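Local coordinates for protein PlaB phospholipase (Legionella pneumophila, PDB 6ZTI) that probably hydrolyses phospholipids as a virulence-associated alpha/beta hydrolase whose activity is controlled by NAD(H)-mediated assembly into tetramers, at residues I17-H22 with D82-K87; W38-S43 with G53-G58; G46-Q51 with C294-S299; D86-R89 with R93-C96; P104-W109 with S124-L129. All blocks are in the same frame, centred on the assembly; numbering follows the deposited sequence.

How the contacts relate
All five contacts belong to one lobe of the chain, built round the parallel sheet in which strands 55-60, 16-21, 93-99 and 123-129 lie side by side. Contacts 1 and 4 share helix 69-89, their centres about 6 Å apart, and pack it on neighbouring strands. Contact 2 sits about 11 Å from contact 1 and is nested within the loop that contact 1 closes; both touch the second subunit. Contact 5, later in the chain, covers strand 123-129 with helix 102-114. Contact 3 spans far more sequence, tying the loop after helix 35-44 to helix 286-296, and its loop encloses contacts 4 and 5. Together they join helices and sheet of an alpha/beta-hydrolase core.

Contact 1. Residues I17-H22 with D82-K87; sequences IVIFVH and DEIADK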
# COMPACT_ATOMS: atom_id res chain seq x y z
N ILE B 17 42.66 23.41 11.59
CA ILE B 17 41.39 23.42 12.31
C ILE B 17 40.86 22.00 12.31
O ILE B 17 41.00 21.28 11.31
CB ILE B 17 40.39 24.38 11.65
CG1 ILE B 17 40.89 25.82 11.68
CG2 ILE B 17 39.00 24.25 12.31
CD1 ILE B 17 40.17 26.73 10.71
N VAL B 18 40.24 21.60 13.41
CA VAL B 18 39.58 20.30 13.51
C VAL B 18 38.10 20.54 13.75
O VAL B 18 37.74 21.38 14.58
CB VAL B 18 40.18 19.42 14.63
CG1 VAL B 18 39.40 18.09 14.75
CG2 VAL B 18 41.63 19.14 14.35
N ILE B 19 37.26 19.83 13.01
CA ILE B 19 35.81 19.88 13.17
C ILE B 19 35.32 18.46 13.38
O ILE B 19 35.53 17.59 12.52
CB ILE B 19 35.11 20.52 11.97
CG1 ILE B 19 35.63 21.94 11.71
CG2 ILE B 19 33.61 20.56 12.19
CD1 ILE B 19 35.11 22.55 10.42
N PHE B 20 34.65 18.21 14.50
CA PHE B 20 34.03 16.92 14.77
C PHE B 20 32.62 16.89 14.20
O PHE B 20 31.91 17.89 14.22
CB PHE B 20 33.99 16.67 16.28
CG PHE B 20 35.33 16.34 16.87
CD1 PHE B 20 36.19 17.35 17.27
CD2 PHE B 20 35.75 15.01 17.00
CE1 PHE B 20 37.43 17.05 17.80
CE2 PHE B 20 36.98 14.71 17.52
CZ PHE B 20 37.83 15.73 17.93
N VAL B 21 32.22 15.72 13.68
CA VAL B 21 30.91 15.55 13.05
C VAL B 21 30.34 14.19 13.45
O VAL B 21 30.95 13.16 13.18
CB VAL B 21 30.98 15.66 11.52
CG1 VAL B 21 29.60 15.56 10.90
CG2 VAL B 21 31.64 16.95 11.12
N HIS B 22 29.14 14.19 14.04
CA HIS B 22 28.62 13.01 14.72
C HIS B 22 27.77 12.15 13.78
O HIS B 22 27.71 12.36 12.57
CB HIS B 22 27.86 13.44 15.97
CG HIS B 22 26.71 14.37 15.70
ND1 HIS B 22 25.50 13.93 15.20
CD2 HIS B 22 26.59 15.70 15.88
CE1 HIS B 22 24.68 14.96 15.08
NE2 HIS B 22 25.32 16.05 15.49
N ASP B 82 29.70 30.58 8.51
CA ASP B 82 29.25 31.41 9.62
C ASP B 82 30.31 31.52 10.71
O ASP B 82 30.40 32.56 11.38
CB ASP B 82 27.95 30.87 10.21
CG ASP B 82 26.72 31.26 9.39
OD1 ASP B 82 26.84 32.04 8.42
OD2 ASP B 82 25.62 30.77 9.73
N GLU B 83 31.12 30.48 10.90
CA GLU B 83 32.02 30.42 12.05
C GLU B 83 33.49 30.60 11.72
O GLU B 83 34.21 31.16 12.55
CB GLU B 83 31.85 29.09 12.79
CG GLU B 83 30.59 29.01 13.64
CD GLU B 83 30.67 29.86 14.90
OE1 GLU B 83 31.74 30.45 15.18
OE2 GLU B 83 29.65 29.94 15.62
N ILE B 84 33.97 30.13 10.57
CA ILE B 84 35.41 30.19 10.31
C ILE B 84 35.78 30.76 8.95
O ILE B 84 36.91 30.56 8.48
CB ILE B 84 36.04 28.80 10.50
CG1 ILE B 84 35.50 27.81 9.47
CG2 ILE B 84 35.77 28.29 11.93
CD1 ILE B 84 36.26 26.51 9.47
N ALA B 85 34.87 31.52 8.32
CA ALA B 85 35.18 32.13 7.03
C ALA B 85 36.47 32.94 7.09
O ALA B 85 37.34 32.83 6.22
CB ALA B 85 34.01 33.00 6.57
N ASP B 86 36.60 33.79 8.12
CA ASP B 86 37.81 34.60 8.26
C ASP B 86 39.05 33.72 8.36
O ASP B 86 40.07 34.00 7.71
CB ASP B 86 37.68 35.51 9.49
CG ASP B 86 37.44 34.74 10.79
OD1 ASP B 86 36.97 33.58 10.74
OD2 ASP B 86 37.71 35.32 11.86
N LYS B 87 38.99 32.66 9.16
CA LYS B 87 40.15 31.78 9.33
C LYS B 87 40.52 31.09 8.02
O LYS B 87 41.70 30.88 7.73
CB LYS B 87 39.87 30.75 10.42
CG LYS B 87 39.47 31.36 11.73
CD LYS B 87 39.37 30.32 12.82
CE LYS B 87 39.34 31.00 14.20
NZ LYS B 87 38.89 30.07 15.28
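Ile-17, Ile-19, Ile-84 and Lys-87 meet where helix 69-89 lies over strand 16-21 in the parallel sheet of the alpha/beta-hydrolase core. The short segments 17-21 and 82-87 run nearly antiparallel, at 165°, with their axes 11.8 Å apart, and the gap is bridged by long aliphatic side chains rather than by backbone.

Apolar packing makes up the contact itself. Ile-17 and Ile-84 reach toward each other tip to tip, their CD1 methyls 4.1 Å apart, and Ile-19 CD1 comes up to Ile-84 CD1 at 4.2 Å. One methyl of the helix therefore serves two alternate residues of the strand, both of which direct CB toward the helix. Ile-84 holds CG1 between its backbone N and carbonyl carbon (chi1 64°), and the extended chain beyond delivers CD1 to the sheet. The side chains of Ile-19 and Glu-83 also pack on Ile-470 of the second subunit, so the edge of this layer continues into the interface.

Polar interactions lie at the margins. Asp-82 forms salt bridges with Arg-465 and Arg-469 of the second subunit. The amino group of Lys-87 is hydrogen-bonded to Asn-54 OD1, just before strand 55-60, and to Tyr-56 OH on that strand, leaving the root of its side chain to the apolar layer: Lys-87 CB touches Ile-17 CD1 at 4.0 Å.

Contact 2. Residues W38-S43 with G53-G58; sequences WLENQS and GNIYLG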
# COMPACT_ATOMS: atom_id res chain seq x y z
N TRP B 38 41.19 16.03 24.42
CA TRP B 38 42.49 15.38 24.36
C TRP B 38 43.32 15.90 23.20
O TRP B 38 44.53 16.12 23.35
CB TRP B 38 42.32 13.86 24.25
CG TRP B 38 43.62 13.10 24.29
CD1 TRP B 38 44.37 12.84 25.40
CD2 TRP B 38 44.31 12.51 23.18
NE1 TRP B 38 45.49 12.12 25.05
CE2 TRP B 38 45.47 11.91 23.69
CE3 TRP B 38 44.06 12.44 21.81
CZ2 TRP B 38 46.38 11.24 22.88
CZ3 TRP B 38 44.96 11.78 21.01
CH2 TRP B 38 46.11 11.18 21.55
N LEU B 39 42.70 16.10 22.03
CA LEU B 39 43.42 16.69 20.90
C LEU B 39 43.94 18.08 21.24
O LEU B 39 45.01 18.48 20.79
CB LEU B 39 42.52 16.76 19.66
CG LEU B 39 42.18 15.46 18.95
CD1 LEU B 39 41.29 15.75 17.75
CD2 LEU B 39 43.42 14.73 18.51
N GLU B 40 43.16 18.83 22.02
CA GLU B 40 43.62 20.15 22.46
C GLU B 40 44.93 20.04 23.23
O GLU B 40 45.85 20.84 23.02
CB GLU B 40 42.54 20.80 23.32
CG GLU B 40 42.70 22.29 23.52
CD GLU B 40 41.65 22.85 24.46
OE1 GLU B 40 41.55 22.34 25.60
OE2 GLU B 40 40.92 23.78 24.06
N ASN B 41 45.04 19.05 24.12
CA ASN B 41 46.26 18.93 24.91
C ASN B 41 47.42 18.40 24.08
O ASN B 41 48.57 18.78 24.30
CB ASN B 41 46.00 18.04 26.13
CG ASN B 41 45.01 18.66 27.10
OD1 ASN B 41 44.04 19.31 26.69
ND2 ASN B 41 45.25 18.47 28.39
N GLN B 42 47.13 17.54 23.10
CA GLN B 42 48.19 17.06 22.22
C GLN B 42 48.78 18.19 21.37
O GLN B 42 49.96 18.14 21.01
CB GLN B 42 47.67 15.94 21.32
CG GLN B 42 47.26 14.69 22.10
CD GLN B 42 48.42 14.10 22.87
OE1 GLN B 42 49.37 13.59 22.28
NE2 GLN B 42 48.36 14.18 24.20
N SER B 43 47.96 19.19 21.03
CA SER B 43 48.50 20.38 20.36
C SER B 43 49.38 21.19 21.30
O SER B 43 50.46 21.65 20.90
CB SER B 43 47.34 21.23 19.82
OG SER B 43 47.83 22.33 19.07
N GLY B 53 41.27 27.16 20.54
CA GLY B 53 40.05 27.65 19.94
C GLY B 53 39.82 27.23 18.50
O GLY B 53 38.85 27.69 17.89
N ASN B 54 40.69 26.38 17.94
CA ASN B 54 40.51 25.91 16.57
C ASN B 54 40.06 24.45 16.50
O ASN B 54 40.21 23.81 15.45
CB ASN B 54 41.80 26.11 15.77
CG ASN B 54 41.84 27.46 15.07
OD1 ASN B 54 40.82 28.14 14.95
ND2 ASN B 54 43.02 27.85 14.62
N ILE B 55 39.49 23.93 17.58
CA ILE B 55 38.81 22.64 17.57
C ILE B 55 37.32 22.92 17.74
O ILE B 55 36.92 23.58 18.70
CB ILE B 55 39.33 21.70 18.67
CG1 ILE B 55 40.83 21.45 18.45
CG2 ILE B 55 38.54 20.40 18.67
CD1 ILE B 55 41.50 20.68 19.59
N TYR B 56 36.52 22.41 16.81
CA TYR B 56 35.10 22.70 16.74
C TYR B 56 34.27 21.43 16.86
O TYR B 56 34.60 20.39 16.29
CB TYR B 56 34.75 23.39 15.42
CG TYR B 56 35.20 24.82 15.37
CD1 TYR B 56 36.52 25.14 15.07
CD2 TYR B 56 34.33 25.87 15.64
CE1 TYR B 56 36.95 26.47 15.04
CE2 TYR B 56 34.75 27.20 15.60
CZ TYR B 56 36.06 27.48 15.30
OH TYR B 56 36.49 28.79 15.27
N LEU B 57 33.18 21.54 17.61
CA LEU B 57 32.20 20.48 17.70
C LEU B 57 31.07 20.79 16.72
O LEU B 57 30.44 21.85 16.80
CB LEU B 57 31.68 20.35 19.13
CG LEU B 57 32.73 20.12 20.21
CD1 LEU B 57 32.02 19.81 21.53
CD2 LEU B 57 33.69 19.01 19.83
N GLY B 58 30.86 19.88 15.77
CA GLY B 58 29.69 19.97 14.91
C GLY B 58 28.47 19.41 15.61
O GLY B 58 28.55 18.50 16.43
O HOH W 1 41.25 24.24 21.29
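Glu-40 and Ile-55 bring the two backbones nearest, with their CA atoms 7.3 Å apart. Residues 38-43 form regular helix, in which Ser-43 N bonds to Leu-39 O at 3.0 Å, while 53-58 leads into strand 55-60; Gly-53 has positive phi (90°). No hydrogen bond passes directly between the segments.

Ile-55 carries the contact. With CG1 anti to its own carbonyl carbon and the chain extended beyond, its CD1 is driven end-on against the helix backbone at the link between Leu-39 and Glu-40. That methyl lies 3.5 Å from Glu-40 N and 3.6 Å from Glu-40 CA, a close fit, and it also touches Leu-39 CB at 4.1 Å. The helix thus offers a backbone surface, with only the bases of two side chains, to the strand. Helix and strand are consecutive elements of the beta-alpha-beta unit 16-21, 35-44, 55-60, and Phe-20 of the first strand packs against both Leu-39 and Ile-55.

Beside this apolar join the segments are linked through water. One molecule donates to Glu-40 OE2 at 2.8 Å and accepts from Gly-53 N at 3.0 Å. The second subunit covers the region: its Leu-474 packs on Glu-40 and Ile-55, and one of its strands pairs antiparallel with Leu-57 and Gly-58, extending the sheet across the interface.

Contact 3. Residues G46-Q51 with C294-S299; sequences GKLDIQ and CLQVKS
The flat amide of Gln-296 meets the backbone of Lys-47 at its edge: Lys-47 O lies essentially in the amide plane and receives a hydrogen bond from Gln-296 NE2 at 3.0 Å. The bond is nearly straight at the hydrogen, 168°. Seen from the acceptor, the amide nitrogen approaches at a C=O...N angle of 138° and is tilted 21° from the carbonyl plane. Gln-296 reaches this position with a chain extended beyond CG, so that the side chain spans the gap from the last part of helix 286-296 to the loop.

Next to the polar bond the packing is apolar, and Leu-48 supplies it from the loop side. Its two methyls are divided between partners. Leu-48 CD1 touches Leu-295 CD1 at 4.0 Å, whereas Leu-48 CD2 rests near Leu-295 CB at 4.0 Å and near the aliphatic Gln-296 CG at 4.1 Å. The leucine runs at about a right angle to both helix side chains, so it lies across them rather than alongside. Leu-295 also packs on Ile-127 of strand 123-129, which carries the contact inward to the sheet.

The loop itself is fixed at its start. Gly-46, with positive phi, is the C-prime residue of a Schellman motif, in which Lys-47 N bonds to Gln-42 O and Gly-46 N to Ser-43 O. This helix end turns the chain out of helix 35-44 and presents Lys-47 and Leu-48 to residues 295-296, joining two helices of the hydrolase core that are remote in sequence.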
# COMPACT_ATOMS: atom_id res chain seq x y z
N GLY B 46 52.88 20.07 21.41
CA GLY B 46 53.66 20.11 20.19
C GLY B 46 53.48 18.92 19.27
O GLY B 46 54.29 18.75 18.35
N LYS B 47 52.45 18.10 19.48
CA LYS B 47 52.18 16.98 18.59
C LYS B 47 51.30 17.38 17.42
O LYS B 47 51.32 16.69 16.39
CB LYS B 47 51.54 15.83 19.37
CG LYS B 47 52.27 15.44 20.66
CD LYS B 47 53.72 15.08 20.39
CE LYS B 47 54.48 14.79 21.68
NZ LYS B 47 54.02 13.54 22.35
N LEU B 48 50.53 18.46 17.55
CA LEU B 48 49.70 18.99 16.49
C LEU B 48 49.86 20.50 16.44
O LEU B 48 50.35 21.12 17.39
CB LEU B 48 48.22 18.62 16.70
CG LEU B 48 47.87 17.13 16.69
CD1 LEU B 48 46.42 16.92 17.09
CD2 LEU B 48 48.15 16.52 15.32
N ASP B 49 49.45 21.09 15.31
CA ASP B 49 49.56 22.53 15.11
C ASP B 49 48.16 23.14 15.10
O ASP B 49 47.70 23.66 14.08
CB ASP B 49 50.30 22.83 13.80
CG ASP B 49 50.88 24.24 13.76
OD1 ASP B 49 50.99 24.87 14.83
OD2 ASP B 49 51.24 24.72 12.65
N ILE B 50 47.47 23.06 16.24
CA ILE B 50 46.10 23.51 16.38
C ILE B 50 46.10 24.60 17.44
O ILE B 50 46.36 24.33 18.61
CB ILE B 50 45.14 22.39 16.78
CG1 ILE B 50 45.38 21.14 15.94
CG2 ILE B 50 43.71 22.88 16.66
CD1 ILE B 50 44.57 19.95 16.42
N GLN B 51 45.79 25.82 17.04
CA GLN B 51 45.74 26.91 18.00
C GLN B 51 44.58 26.67 18.97
O GLN B 51 43.61 25.96 18.66
CB GLN B 51 45.60 28.25 17.29
CG GLN B 51 46.56 28.41 16.11
CD GLN B 51 46.57 29.81 15.51
OE1 GLN B 51 45.53 30.45 15.37
NE2 GLN B 51 47.76 30.30 15.16
N CYS B 294 46.96 10.04 11.55
CA CYS B 294 46.29 10.51 10.34
C CYS B 294 46.40 12.02 10.21
O CYS B 294 46.73 12.55 9.14
CB CYS B 294 44.82 10.06 10.33
SG CYS B 294 44.55 8.25 10.18
N LEU B 295 46.14 12.74 11.31
CA LEU B 295 46.24 14.20 11.31
C LEU B 295 47.65 14.68 11.01
O LEU B 295 47.82 15.83 10.59
CB LEU B 295 45.79 14.76 12.66
CG LEU B 295 44.30 14.69 12.96
CD1 LEU B 295 44.03 15.15 14.39
CD2 LEU B 295 43.51 15.55 11.98
N GLN B 296 48.66 13.85 11.24
CA GLN B 296 50.04 14.25 11.00
C GLN B 296 50.48 14.00 9.56
O GLN B 296 51.55 14.49 9.16
CB GLN B 296 50.95 13.52 12.00
CG GLN B 296 50.80 14.06 13.44
CD GLN B 296 51.42 13.17 14.51
OE1 GLN B 296 51.63 11.97 14.32
NE2 GLN B 296 51.69 13.77 15.66
N VAL B 297 49.68 13.30 8.76
CA VAL B 297 50.02 13.12 7.36
C VAL B 297 50.08 14.48 6.66
O VAL B 297 49.16 15.30 6.78
CB VAL B 297 49.02 12.18 6.68
CG1 VAL B 297 49.21 12.23 5.17
CG2 VAL B 297 49.22 10.78 7.19
N LYS B 298 51.16 14.70 5.91
CA LYS B 298 51.34 15.96 5.20
C LYS B 298 51.81 15.76 3.76
O LYS B 298 52.15 16.74 3.09
CB LYS B 298 52.34 16.86 5.94
CG LYS B 298 51.80 17.40 7.26
CD LYS B 298 52.74 18.44 7.86
CE LYS B 298 52.16 19.03 9.13
NZ LYS B 298 52.99 20.17 9.64
N SER B 299 51.83 14.52 3.26
CA SER B 299 52.41 14.26 1.95
C SER B 299 51.91 12.93 1.44
O SER B 299 51.39 12.10 2.20
CB SER B 299 53.93 14.23 2.02
OG SER B 299 54.33 13.09 2.79

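Contact 4. Residues D86-R89 with R93-C96; sequences DKLR and RFAC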
# COMPACT_ATOMS: atom_id res chain seq x y z
N ASP B 86 36.60 33.79 8.12
CA ASP B 86 37.81 34.60 8.26
C ASP B 86 39.05 33.72 8.36
O ASP B 86 40.07 34.00 7.71
CB ASP B 86 37.68 35.51 9.49
CG ASP B 86 37.44 34.74 10.79
OD1 ASP B 86 36.97 33.58 10.74
OD2 ASP B 86 37.71 35.32 11.86
N LYS B 87 38.99 32.66 9.16
CA LYS B 87 40.15 31.78 9.33
C LYS B 87 40.52 31.09 8.02
O LYS B 87 41.70 30.88 7.73
CB LYS B 87 39.87 30.75 10.42
CG LYS B 87 39.47 31.36 11.73
CD LYS B 87 39.37 30.32 12.82
CE LYS B 87 39.34 31.00 14.20
NZ LYS B 87 38.89 30.07 15.28
N LEU B 88 39.51 30.71 7.23
CA LEU B 88 39.79 30.08 5.95
C LEU B 88 40.38 31.07 4.96
O LEU B 88 41.30 30.73 4.21
CB LEU B 88 38.52 29.44 5.39
CG LEU B 88 37.92 28.28 6.22
CD1 LEU B 88 36.59 27.82 5.65
CD2 LEU B 88 38.88 27.09 6.31
N ARG B 89 39.87 32.31 4.93
CA ARG B 89 40.45 33.32 4.05
C ARG B 89 41.94 33.49 4.32
O ARG B 89 42.72 33.69 3.39
CB ARG B 89 39.73 34.66 4.21
CG ARG B 89 38.70 34.96 3.13
CD ARG B 89 38.23 36.41 3.20
NE ARG B 89 37.58 36.73 4.47
CZ ARG B 89 36.33 36.40 4.79
NH1 ARG B 89 35.57 35.73 3.94
NH2 ARG B 89 35.84 36.75 5.98
N ARG B 93 43.13 25.57 6.89
CA ARG B 93 42.35 24.46 6.38
C ARG B 93 41.93 23.59 7.55
O ARG B 93 42.52 23.66 8.64
CB ARG B 93 43.13 23.63 5.35
CG ARG B 93 43.40 24.35 4.03
CD ARG B 93 42.92 23.54 2.81
NE ARG B 93 43.80 22.42 2.48
CZ ARG B 93 43.53 21.51 1.53
NH1 ARG B 93 42.42 21.58 0.82
NH2 ARG B 93 44.39 20.52 1.29
N PHE B 94 40.89 22.78 7.34
CA PHE B 94 40.37 21.99 8.44
C PHE B 94 40.36 20.50 8.14
O PHE B 94 40.28 20.05 7.00
CB PHE B 94 38.95 22.46 8.87
CG PHE B 94 37.89 22.41 7.80
CD1 PHE B 94 37.19 21.24 7.56
CD2 PHE B 94 37.51 23.56 7.13
CE1 PHE B 94 36.19 21.20 6.63
CE2 PHE B 94 36.51 23.52 6.19
CZ PHE B 94 35.84 22.34 5.94
N ALA B 95 40.51 19.74 9.22
CA ALA B 95 40.31 18.30 9.22
C ALA B 95 38.95 18.01 9.84
O ALA B 95 38.59 18.60 10.87
CB ALA B 95 41.42 17.60 10.01
N CYS B 96 38.18 17.13 9.20
CA CYS B 96 36.92 16.63 9.73
C CYS B 96 37.16 15.26 10.33
O CYS B 96 37.72 14.39 9.67
CB CYS B 96 35.83 16.53 8.67
SG CYS B 96 35.04 18.09 8.30
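Leu-88 closes down on Arg-93 and Phe-94 at the turn from helix 69-89 into strand 93-99, the returning half of a beta-alpha-beta crossover that starts from strand 55-60 in the hydrolase sheet. Three residues separate the segments, and the CA atoms of Leu-88 and Arg-93 are 6.2 Å apart, the nearest pair across the turn.

Arg-93, the first strand residue, takes part with its backbone alone. Its CB points away from the helix, and the contact is made by Arg-93 CA, which lies 4.4 Å from Leu-88 CD2. A backbone hydrogen bond with Ile-17 already sets this residue in the sheet, the first link of a pairing with the adjacent parallel strand that Ala-95 continues through its backbone bonds to Ile-17 and Ile-19.

Phe-94 follows and provides the side-chain half of the contact. Its ring is brought round by a first torsion of 59°, which places CG between the backbone N and the carbonyl carbon and swings the ring to the helix side. Val-80 and Ile-84 of the same helix touch this ring too, as do Ile-17 and Ile-19 from the neighbouring strand, so Phe-94 lies where helix and sheet close on each other. The approach of Leu-88 to the ring is oblique and comes at the edge, in the ring plane, rather than over a face. Two methyls share that edge: Leu-88 CD1 stands 4.3 Å from Phe-94 CE2, and Leu-88 CD2 is nearer, 3.9 Å from Phe-94 CD2.

Contact 5. Residues P104-W109 with S124-L129; sequences PIVRKW and SHLIML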
# COMPACT_ATOMS: atom_id res chain seq x y z
N PRO B 104 29.44 9.99 5.30
CA PRO B 104 28.62 10.25 4.11
C PRO B 104 28.22 11.70 3.94
O PRO B 104 28.11 12.17 2.80
CB PRO B 104 27.39 9.36 4.35
CG PRO B 104 27.91 8.21 5.11
CD PRO B 104 29.03 8.76 5.99
N ILE B 105 28.00 12.42 5.03
CA ILE B 105 27.50 13.79 4.94
C ILE B 105 28.60 14.72 4.44
O ILE B 105 28.38 15.53 3.52
CB ILE B 105 26.95 14.25 6.31
CG1 ILE B 105 25.54 13.69 6.51
CG2 ILE B 105 26.93 15.77 6.43
CD1 ILE B 105 25.08 13.64 7.96
N VAL B 106 29.80 14.61 5.01
CA VAL B 106 30.91 15.41 4.53
C VAL B 106 31.27 15.05 3.10
O VAL B 106 31.69 15.92 2.32
CB VAL B 106 32.11 15.27 5.48
CG1 VAL B 106 33.35 15.95 4.91
CG2 VAL B 106 31.76 15.86 6.84
N ARG B 107 31.10 13.78 2.71
CA ARG B 107 31.38 13.39 1.33
C ARG B 107 30.36 13.98 0.36
O ARG B 107 30.70 14.28 -0.78
CB ARG B 107 31.41 11.87 1.19
CG ARG B 107 32.61 11.20 1.91
CD ARG B 107 32.87 9.84 1.33
NE ARG B 107 31.76 8.92 1.51
CZ ARG B 107 31.05 8.35 0.53
NH1 ARG B 107 31.30 8.62 -0.76
NH2 ARG B 107 30.08 7.52 0.85
N LYS B 108 29.10 14.09 0.79
CA LYS B 108 28.09 14.76 -0.02
C LYS B 108 28.38 16.26 -0.13
O LYS B 108 28.21 16.86 -1.19
CB LYS B 108 26.71 14.52 0.60
CG LYS B 108 25.57 15.21 -0.11
CD LYS B 108 25.34 14.71 -1.52
CE LYS B 108 24.11 15.40 -2.14
NZ LYS B 108 23.94 15.07 -3.56
N TRP B 109 28.82 16.87 0.97
CA TRP B 109 29.23 18.27 0.94
C TRP B 109 30.37 18.49 -0.05
O TRP B 109 30.31 19.41 -0.88
CB TRP B 109 29.62 18.73 2.34
CG TRP B 109 30.33 20.05 2.33
CD1 TRP B 109 29.77 21.28 2.20
CD2 TRP B 109 31.74 20.26 2.46
NE1 TRP B 109 30.75 22.25 2.23
CE2 TRP B 109 31.97 21.65 2.38
CE3 TRP B 109 32.84 19.41 2.61
CZ2 TRP B 109 33.24 22.20 2.47
CZ3 TRP B 109 34.10 19.96 2.70
CH2 TRP B 109 34.29 21.34 2.63
N SER B 124 41.46 19.55 4.54
CA SER B 124 42.77 18.94 4.32
C SER B 124 42.81 17.47 4.71
O SER B 124 43.60 16.72 4.12
CB SER B 124 43.84 19.68 5.13
OG SER B 124 43.67 19.45 6.52
N HIS B 125 42.01 17.05 5.69
CA HIS B 125 41.96 15.68 6.16
C HIS B 125 40.51 15.29 6.41
O HIS B 125 39.74 16.07 6.97
CB HIS B 125 42.75 15.48 7.47
CG HIS B 125 44.22 15.77 7.36
ND1 HIS B 125 44.72 17.04 7.17
CD2 HIS B 125 45.30 14.96 7.44
CE1 HIS B 125 46.04 17.00 7.13
NE2 HIS B 125 46.42 15.75 7.29
N LEU B 126 40.16 14.08 5.99
CA LEU B 126 38.85 13.49 6.26
C LEU B 126 39.11 12.16 6.96
O LEU B 126 39.62 11.22 6.35
CB LEU B 126 38.04 13.31 4.98
CG LEU B 126 36.70 12.58 5.16
CD1 LEU B 126 35.87 13.23 6.25
CD2 LEU B 126 35.93 12.54 3.85
N ILE B 127 38.77 12.11 8.24
CA ILE B 127 38.97 10.94 9.08
C ILE B 127 37.58 10.43 9.45
O ILE B 127 36.91 11.02 10.30
CB ILE B 127 39.81 11.25 10.32
CG1 ILE B 127 41.14 11.88 9.91
CG2 ILE B 127 40.03 9.97 11.14
CD1 ILE B 127 41.96 12.42 11.07
N MET B 128 37.15 9.35 8.80
CA MET B 128 35.82 8.78 8.98
C MET B 128 35.91 7.60 9.94
O MET B 128 36.64 6.65 9.67
CB MET B 128 35.25 8.32 7.64
CG MET B 128 34.82 9.47 6.74
SD MET B 128 34.45 8.86 5.09
CE MET B 128 36.11 8.69 4.44
N LEU B 129 35.16 7.67 11.04
CA LEU B 129 35.08 6.60 12.02
C LEU B 129 33.78 5.82 11.82
O LEU B 129 32.69 6.40 11.90
CB LEU B 129 35.16 7.15 13.45
CG LEU B 129 36.28 8.15 13.76
CD1 LEU B 129 36.19 8.71 15.19
CD2 LEU B 129 37.64 7.50 13.55
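Val-106 and Arg-107 of helix 102-114 pack on Leu-126 and Met-128 of strand 123-129, the second half of the beta-alpha-beta unit that begins with strand 93-99. The short segments run roughly antiparallel, at 149°, with axes 10.0 Å apart and no hydrogen bond between them.

Leu-126 is central. Its CG is anti to the backbone N (chi1 175°), and the side chain projects from the sheet with its two methyls parted. Leu-126 CD1 meets Val-106 CG1 tip to tip at 3.9 Å; Leu-126 CD2 touches Arg-107 CG at 4.1 Å, where the two side chains cross at about a right angle. Two residues on, Met-128 adds its sulfur, Met-128 SD lying 4.2 Å from Arg-107 CD.

In alpha/beta hydrolases the nucleophile elbow follows the canonical strand beta5 and leads into the next helix; strand 93-99 and helix 102-114 probably hold those places here.

The buried arginine is divided in use. Its methylene part supports the leucine and the methionine, and a bend at chi3 (-63°) turns the guanidinium to other partners: NH2 bonds to Asn-177 OD1, NE to Asn-133 OD1, and the group makes a cation-pi contact with Trp-180. These partners probably offset the cost of burying the charge.

At the start of the strand, Ser-124 OG lies at the edge of the His-125 ring, in its plane, and is hydrogen-bonded to His-125 ND1 at 2.7 Å. The other ring nitrogen, His-125 NE2, bonds to Val-297 O, so the imidazole is gripped from both nitrogens.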